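Local coordinates for protein EvdMO1 (Micromonospora carbonacea, PDB 5T39) that probably transfers a methyl group from S-adenosylmethionine to a sugar-derived substrate in everninomicin biosynthesis, as the methyltransferase domain of a bifunctional methyltransferase-oxidase, at residues 35-40 / 115-120; 64-69 / 90-95. One frame throughout, in Å; residues are numbered along the deposited sequence. Where two conformers were deposited one is given.

Interaction 1 (35-40 / 115-120); sequences EPWVNG and EFVMEV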
loop_
_atom_site.group_PDB
_atom_site.type_symbol
_atom_site.label_atom_id
_atom_site.label_comp_id
_atom_site.label_asym_id
_atom_site.label_seq_id
_atom_site.Cartn_x
_atom_site.Cartn_y
_atom_site.Cartn_z
ATOM N N GLU A 35 5.384 -12.419 -16.227
ATOM C CA GLU A 35 6.641 -11.684 -16.131
ATOM C C GLU A 35 6.565 -10.409 -16.968
ATOM O O GLU A 35 5.925 -10.392 -18.023
ATOM C CB GLU A 35 7.808 -12.545 -16.609
ATOM C CG GLU A 35 8.046 -13.762 -15.723
ATOM C CD GLU A 35 9.438 -14.349 -15.829
ATOM O OE1 GLU A 35 9.545 -15.487 -16.336
ATOM O OE2 GLU A 35 10.408 -13.716 -15.354
ATOM N N PRO A 36 7.256 -9.336 -16.559
ATOM C CA PRO A 36 8.184 -9.277 -15.425
ATOM C C PRO A 36 7.493 -8.984 -14.096
ATOM O O PRO A 36 6.658 -8.072 -14.000
ATOM C CB PRO A 36 9.108 -8.113 -15.795
ATOM C CG PRO A 36 8.228 -7.199 -16.606
ATOM C CD PRO A 36 7.343 -8.130 -17.402
ATOM N N TRP A 37 7.889 -9.728 -13.070
ATOM C CA TRP A 37 7.463 -9.467 -11.707
ATOM C C TRP A 37 8.346 -8.413 -11.054
ATOM O O TRP A 37 9.522 -8.246 -11.395
ATOM C CB TRP A 37 7.544 -10.743 -10.868
ATOM C CG TRP A 37 6.547 -11.810 -11.254
ATOM C CD1 TRP A 37 6.523 -12.561 -12.403
ATOM C CD2 TRP A 37 5.441 -12.252 -10.466
ATOM N NE1 TRP A 37 5.458 -13.427 -12.374
ATOM C CE2 TRP A 37 4.786 -13.266 -11.192
ATOM C CE3 TRP A 37 4.950 -11.898 -9.204
ATOM C CZ2 TRP A 37 3.658 -13.900 -10.705
ATOM C CZ3 TRP A 37 3.848 -12.534 -8.724
ATOM C CH2 TRP A 37 3.199 -13.515 -9.471
ATOM N N VAL A 38 7.770 -7.732 -10.065
ATOM C CA VAL A 38 8.495 -6.762 -9.251
ATOM C C VAL A 38 9.177 -7.441 -8.083
ATOM O O VAL A 38 10.335 -7.154 -7.774
ATOM C CB VAL A 38 7.540 -5.650 -8.771
ATOM C CG1 VAL A 38 8.245 -4.700 -7.798
ATOM C CG2 VAL A 38 6.988 -4.892 -9.948
ATOM N N ASN A 39 8.472 -8.323 -7.387
ATOM C CA ASN A 39 9.064 -8.973 -6.230
ATOM C C ASN A 39 9.257 -10.456 -6.415
ATOM O O ASN A 39 9.662 -11.129 -5.467
ATOM C CB ASN A 39 8.253 -8.691 -4.974
ATOM C CG ASN A 39 8.330 -7.242 -4.551
ATOM O OD1 ASN A 39 9.387 -6.608 -4.640
ATOM N ND2 ASN A 39 7.209 -6.706 -4.103
ATOM N N GLY A 40 9.047 -10.956 -7.615
ATOM C CA GLY A 40 9.276 -12.349 -7.915
ATOM C C GLY A 40 8.135 -13.203 -7.411
ATOM O O GLY A 40 7.187 -12.721 -6.786
ATOM N N GLU A 115 -3.910 -11.289 -8.327
ATOM C CA GLU A 115 -5.026 -12.230 -8.432
ATOM C C GLU A 115 -4.520 -13.659 -8.567
ATOM O O GLU A 115 -5.076 -14.582 -7.970
ATOM C CB GLU A 115 -5.910 -11.865 -9.627
ATOM C CG GLU A 115 -6.729 -10.604 -9.422
ATOM C CD GLU A 115 -7.477 -10.148 -10.661
ATOM O OE1 GLU A 115 -6.942 -10.257 -11.782
ATOM O OE2 GLU A 115 -8.613 -9.655 -10.515
ATOM N N PHE A 116 -3.461 -13.862 -9.349
ATOM C CA PHE A 116 -2.850 -15.181 -9.474
ATOM C C PHE A 116 -2.325 -15.662 -8.125
ATOM O O PHE A 116 -2.553 -16.810 -7.730
ATOM C CB PHE A 116 -1.740 -15.085 -10.523
ATOM C CG PHE A 116 -0.791 -16.249 -10.567
ATOM C CD1 PHE A 116 -1.203 -17.500 -10.994
ATOM C CD2 PHE A 116 0.536 -16.071 -10.224
ATOM C CE1 PHE A 116 -0.291 -18.547 -11.082
ATOM C CE2 PHE A 116 1.441 -17.101 -10.310
ATOM C CZ PHE A 116 1.034 -18.338 -10.732
ATOM N N VAL A 117 -1.626 -14.788 -7.394
ATOM C CA VAL A 117 -1.114 -15.154 -6.076
ATOM C C VAL A 117 -2.248 -15.635 -5.176
ATOM O O VAL A 117 -2.137 -16.663 -4.491
ATOM C CB VAL A 117 -0.336 -13.971 -5.465
ATOM C CG1 VAL A 117 0.001 -14.211 -3.992
ATOM C CG2 VAL A 117 0.929 -13.703 -6.272
ATOM N N MET A 118 -3.361 -14.895 -5.150
ATOM C CA MET A 118 -4.464 -15.288 -4.276
ATOM C C MET A 118 -5.050 -16.626 -4.693
ATOM O O MET A 118 -5.468 -17.413 -3.840
ATOM C CB MET A 118 -5.576 -14.244 -4.257
ATOM C CG MET A 118 -5.143 -12.899 -3.769
ATOM S SD MET A 118 -4.219 -12.878 -2.213
ATOM C CE MET A 118 -3.029 -11.623 -2.675
ATOM N N GLU A 119 -5.149 -16.872 -5.996
ATOM C CA GLU A 119 -5.681 -18.147 -6.457
ATOM C C GLU A 119 -4.752 -19.298 -6.087
ATOM O O GLU A 119 -5.211 -20.343 -5.612
ATOM C CB GLU A 119 -5.942 -18.113 -7.961
ATOM C CG GLU A 119 -6.605 -19.399 -8.415
ATOM C CD GLU A 119 -7.065 -19.405 -9.850
ATOM O OE1 GLU A 119 -6.781 -18.455 -10.593
ATOM O OE2 GLU A 119 -7.709 -20.397 -10.244
ATOM N N VAL A 120 -3.442 -19.126 -6.278
ATOM C CA VAL A 120 -2.497 -20.189 -5.946
ATOM C C VAL A 120 -2.580 -20.532 -4.466
ATOM O O VAL A 120 -2.499 -21.702 -4.084
ATOM C CB VAL A 120 -1.068 -19.781 -6.353
ATOM C CG1 VAL A 120 -0.041 -20.764 -5.818
ATOM C CG2 VAL A 120 -0.948 -19.652 -7.848
#
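The benzene end of the W37 indole pushes rim-first against F116 and V117 on helix 108-121. Its leading atom, CH2, lies 3.8 Å from CD2 of F116 and 3.9 Å from CG2 of V117, and both partners sit close to the indole plane. The side chains of W37 and F116 run roughly at right angles to each other, with ring planes inclined by about 60°, and the contact is rim to rim. CZ2 of W37 extends this line to CE2 of F116 at 3.9 Å, while CZ3 approaches the V117 methyl. F116 carries CG anti to the backbone N (chi1 166°), which sends its ring out from the helix to the tryptophan; V120 CG2 sits over one face of F116, toward its rim. Tryptophan suits a loop that must reach a helix: the large bicycle spans the distance, and its one polar atom, NE1, is satisfied by the carbonyl of A31. V117, branched at CB, turns one methyl, CG2, to the indole rim. F41 meets the rings of both W37 and F116, and helix 24-33 adds I27 and A31 around F116, while A49 of strand 46-49 touches W37, joining the N-terminal elements to helix 108-121.

Interaction 2 (64-69 / 90-95); sequences DRARAF and TLALAR. With SAH (S-adenosyl-L-homocysteine), chain B.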
loop_
_atom_site.group_PDB
_atom_site.type_symbol
_atom_site.label_atom_id
_atom_site.label_comp_id
_atom_site.label_asym_id
_atom_site.label_seq_id
_atom_site.Cartn_x
_atom_site.Cartn_y
_atom_site.Cartn_z
ATOM N N ASP A 64 6.241 -9.612 8.790
ATOM C CA ASP A 64 6.577 -8.657 9.845
ATOM C C ASP A 64 5.671 -7.430 9.793
ATOM O O ASP A 64 5.260 -6.901 10.835
ATOM C CB ASP A 64 8.046 -8.241 9.735
ATOM C CG ASP A 64 9.009 -9.396 9.982
ATOM O OD1 ASP A 64 8.598 -10.414 10.574
ATOM O OD2 ASP A 64 10.189 -9.281 9.583
ATOM N N ARG A 65 5.342 -6.958 8.589
ATOM C CA ARG A 65 4.433 -5.823 8.475
ATOM C C ARG A 65 3.050 -6.179 9.005
ATOM O O ARG A 65 2.423 -5.384 9.713
ATOM C CB ARG A 65 4.353 -5.359 7.017
ATOM C CG ARG A 65 3.370 -4.230 6.779
ATOM C CD ARG A 65 3.479 -3.695 5.366
ATOM N NE ARG A 65 4.647 -2.845 5.231
ATOM C CZ ARG A 65 5.085 -2.357 4.078
ATOM N NH1 ARG A 65 4.473 -2.680 2.954
ATOM N NH2 ARG A 65 6.135 -1.552 4.051
ATOM N N ALA A 66 2.552 -7.363 8.654
ATOM C CA ALA A 66 1.249 -7.783 9.152
ATOM C C ALA A 66 1.251 -7.882 10.670
ATOM O O ALA A 66 0.277 -7.490 11.323
ATOM C CB ALA A 66 0.849 -9.111 8.517
ATOM N N ARG A 67 2.341 -8.383 11.253
ATOM C CA ARG A 67 2.429 -8.451 12.708
ATOM C C ARG A 67 2.316 -7.060 13.316
ATOM O O ARG A 67 1.581 -6.849 14.287
ATOM C CB ARG A 67 3.746 -9.115 13.117
ATOM C CG ARG A 67 4.026 -9.162 14.638
ATOM C CD ARG A 67 5.521 -9.314 14.943
ATOM N NE ARG A 67 6.318 -8.444 14.082
ATOM C CZ ARG A 67 6.444 -7.129 14.239
ATOM N NH1 ARG A 67 5.844 -6.506 15.246
ATOM N NH2 ARG A 67 7.175 -6.433 13.381
ATOM N N ALA A 68 3.051 -6.096 12.764
ATOM C CA ALA A 68 2.981 -4.740 13.294
ATOM C C ALA A 68 1.594 -4.145 13.103
ATOM O O ALA A 68 1.082 -3.443 13.982
ATOM C CB ALA A 68 4.048 -3.857 12.649
ATOM N N PHE A 69 0.972 -4.415 11.955
ATOM C CA PHE A 69 -0.364 -3.899 11.677
ATOM C C PHE A 69 -1.363 -4.405 12.711
ATOM O O PHE A 69 -2.163 -3.632 13.250
ATOM C CB PHE A 69 -0.770 -4.325 10.266
ATOM C CG PHE A 69 -2.088 -3.769 9.819
ATOM C CD1 PHE A 69 -2.149 -2.546 9.171
ATOM C CD2 PHE A 69 -3.252 -4.475 10.018
ATOM C CE1 PHE A 69 -3.344 -2.035 8.748
ATOM C CE2 PHE A 69 -4.446 -3.971 9.590
ATOM C CZ PHE A 69 -4.496 -2.751 8.949
ATOM N N THR A 90 -1.255 -8.260 1.141
ATOM C CA THR A 90 -2.639 -8.715 1.180
ATOM C C THR A 90 -2.700 -10.138 1.704
ATOM O O THR A 90 -3.496 -10.467 2.595
ATOM C CB THR A 90 -3.230 -8.677 -0.238
ATOM O OG1 THR A 90 -2.596 -7.678 -1.051
ATOM C CG2 THR A 90 -4.725 -8.454 -0.167
ATOM N N LEU A 91 -1.842 -11.000 1.159
ATOM C CA LEU A 91 -1.791 -12.395 1.584
ATOM C C LEU A 91 -1.392 -12.511 3.055
ATOM O O LEU A 91 -2.000 -13.271 3.822
ATOM C CB LEU A 91 -0.797 -13.127 0.690
ATOM C CG LEU A 91 -0.671 -14.624 0.915
ATOM C CD1 LEU A 91 -1.975 -15.312 0.609
ATOM C CD2 LEU A 91 0.440 -15.151 0.048
ATOM N N ALA A 92 -0.367 -11.765 3.469
ATOM C CA ALA A 92 0.074 -11.823 4.857
ATOM C C ALA A 92 -1.025 -11.380 5.816
ATOM O O ALA A 92 -1.208 -11.976 6.884
ATOM C CB ALA A 92 1.339 -10.989 5.039
ATOM N N LEU A 93 -1.762 -10.324 5.461
ATOM C CA LEU A 93 -2.864 -9.858 6.297
ATOM C C LEU A 93 -4.004 -10.856 6.356
ATOM O O LEU A 93 -4.758 -10.869 7.334
ATOM C CB LEU A 93 -3.415 -8.561 5.729
ATOM C CG LEU A 93 -2.501 -7.353 5.859
ATOM C CD1 LEU A 93 -3.064 -6.239 5.000
ATOM C CD2 LEU A 93 -2.359 -6.908 7.307
ATOM N N ALA A 94 -4.167 -11.667 5.322
ATOM C CA ALA A 94 -5.292 -12.585 5.219
ATOM C C ALA A 94 -5.048 -13.913 5.914
ATOM O O ALA A 94 -5.959 -14.746 5.953
ATOM C CB ALA A 94 -5.611 -12.844 3.747
ATOM N N ARG A 95 -3.849 -14.129 6.461
ATOM C CA ARG A 95 -3.531 -15.423 7.059
ATOM C C ARG A 95 -4.521 -15.783 8.158
ATOM O O ARG A 95 -4.935 -16.943 8.277
ATOM C CB ARG A 95 -2.108 -15.421 7.621
ATOM C CG ARG A 95 -0.990 -15.234 6.602
ATOM C CD ARG A 95 -1.135 -16.127 5.380
ATOM N NE ARG A 95 0.116 -16.199 4.627
ATOM C CZ ARG A 95 0.354 -17.046 3.632
ATOM N NH1 ARG A 95 -0.576 -17.917 3.252
ATOM N NH2 ARG A 95 1.528 -17.026 3.015
HETATM N N SAH B . 2.047 -1.314 -0.965
HETATM C CA SAH B . 3.140 -2.097 -1.537
HETATM C CB SAH B . 3.515 -1.628 -2.933
HETATM C CG SAH B . 4.009 -0.186 -2.988
HETATM S SD SAH B . 4.546 0.285 -4.654
HETATM C C SAH B . 4.358 -2.007 -0.638
HETATM O O SAH B . 5.358 -2.697 -0.868
HETATM O OXT SAH B . 4.340 -1.226 0.311
HETATM C "C5'" SAH B . 3.118 1.298 -5.123
HETATM C "C4'" SAH B . 1.897 0.499 -5.570
HETATM O "O4'" SAH B . 0.796 1.407 -5.635
HETATM C "C3'" SAH B . 2.059 -0.124 -6.947
HETATM O "O3'" SAH B . 1.440 -1.391 -7.037
HETATM C "C2'" SAH B . 1.376 0.907 -7.833
HETATM O "O2'" SAH B . 0.928 0.454 -9.099
HETATM C "C1'" SAH B . 0.243 1.370 -6.933
HETATM N N9 SAH B . -0.288 2.695 -7.246
HETATM C C8 SAH B . 0.424 3.825 -7.559
HETATM N N7 SAH B . -0.414 4.862 -7.744
HETATM C C5 SAH B . -1.674 4.385 -7.559
HETATM C C6 SAH B . -2.930 4.981 -7.639
HETATM N N6 SAH B . -3.119 6.257 -7.967
HETATM N N1 SAH B . -4.024 4.214 -7.375
HETATM C C2 SAH B . -3.879 2.893 -7.063
HETATM N N3 SAH B . -2.674 2.255 -6.996
HETATM C C4 SAH B . -1.601 3.034 -7.237
#
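A66 and A92 meet across two helices that cross at -52°, their CB atoms 4.0 Å apart. Single methyls on both sides let the backbones come close: the segment axes approach to 8.8 Å, and A66 CB also lies against the carbonyl oxygen of A92. L93 packs beside this pair. Although its first bond runs alongside helix 62-72, the branch end turns to it. There CD2 touches both A66 CB and F69 CD2, the latter at 3.8 Å. F69 and L93 cross at about a right angle, the methyl reaching the ring obliquely. Leucine and phenylalanine suit this place because both also turn to the sheet, packing on L148 of strand 146-150.

R65, on helix 62-72, turns to the ligand instead. Its chain runs extended, with CG anti to the backbone N, then bends at chi3 (-77°), carrying the guanidinium to the homocysteine carboxylate. NH1 donates to OXT of S-adenosyl-L-homocysteine at 3.0 Å in a moderately bent bond (147° at the hydrogen), the acceptor lying near the guanidinium plane, and also forms a salt bridge with D89, which probably helps to position it. A leucine here, having no N-H to offer, would probably leave the ligand carboxylate less firmly held and D89 without this salt-bridge mate. The chemistry is thus divided: apolar contacts join the helices, while a charged hydrogen bond from one of them links this layer to the ligand pocket, consistent with recognition of the amino-acid end of S-adenosyl-L-homocysteine and, probably, of the S-adenosylmethionine it comes from.

Overall arrangement
From the N terminus, the chain leaves helix 24-33 and enters the loop 35-40, where interaction 1 begins; that contact closes at residues 115-120 of helix 108-121, with 74 residues between. Within this long excursion lies interaction 2, a shorter loop that runs from helix 62-72 through strand 78-82 to helix 88-94, with 20 residues between its segments. The two contacts therefore nest and do not cross. Their centres are about 17 Å apart, but they touch directly: M118 CE packs on T90 CB at 3.8 Å. Helix 108-121 thus connects the N-terminal loop with helix 88-94, which in turn packs on helix 62-72 beside the central sheet of the Rossmann-like fold, near the bound S-adenosyl-L-homocysteine.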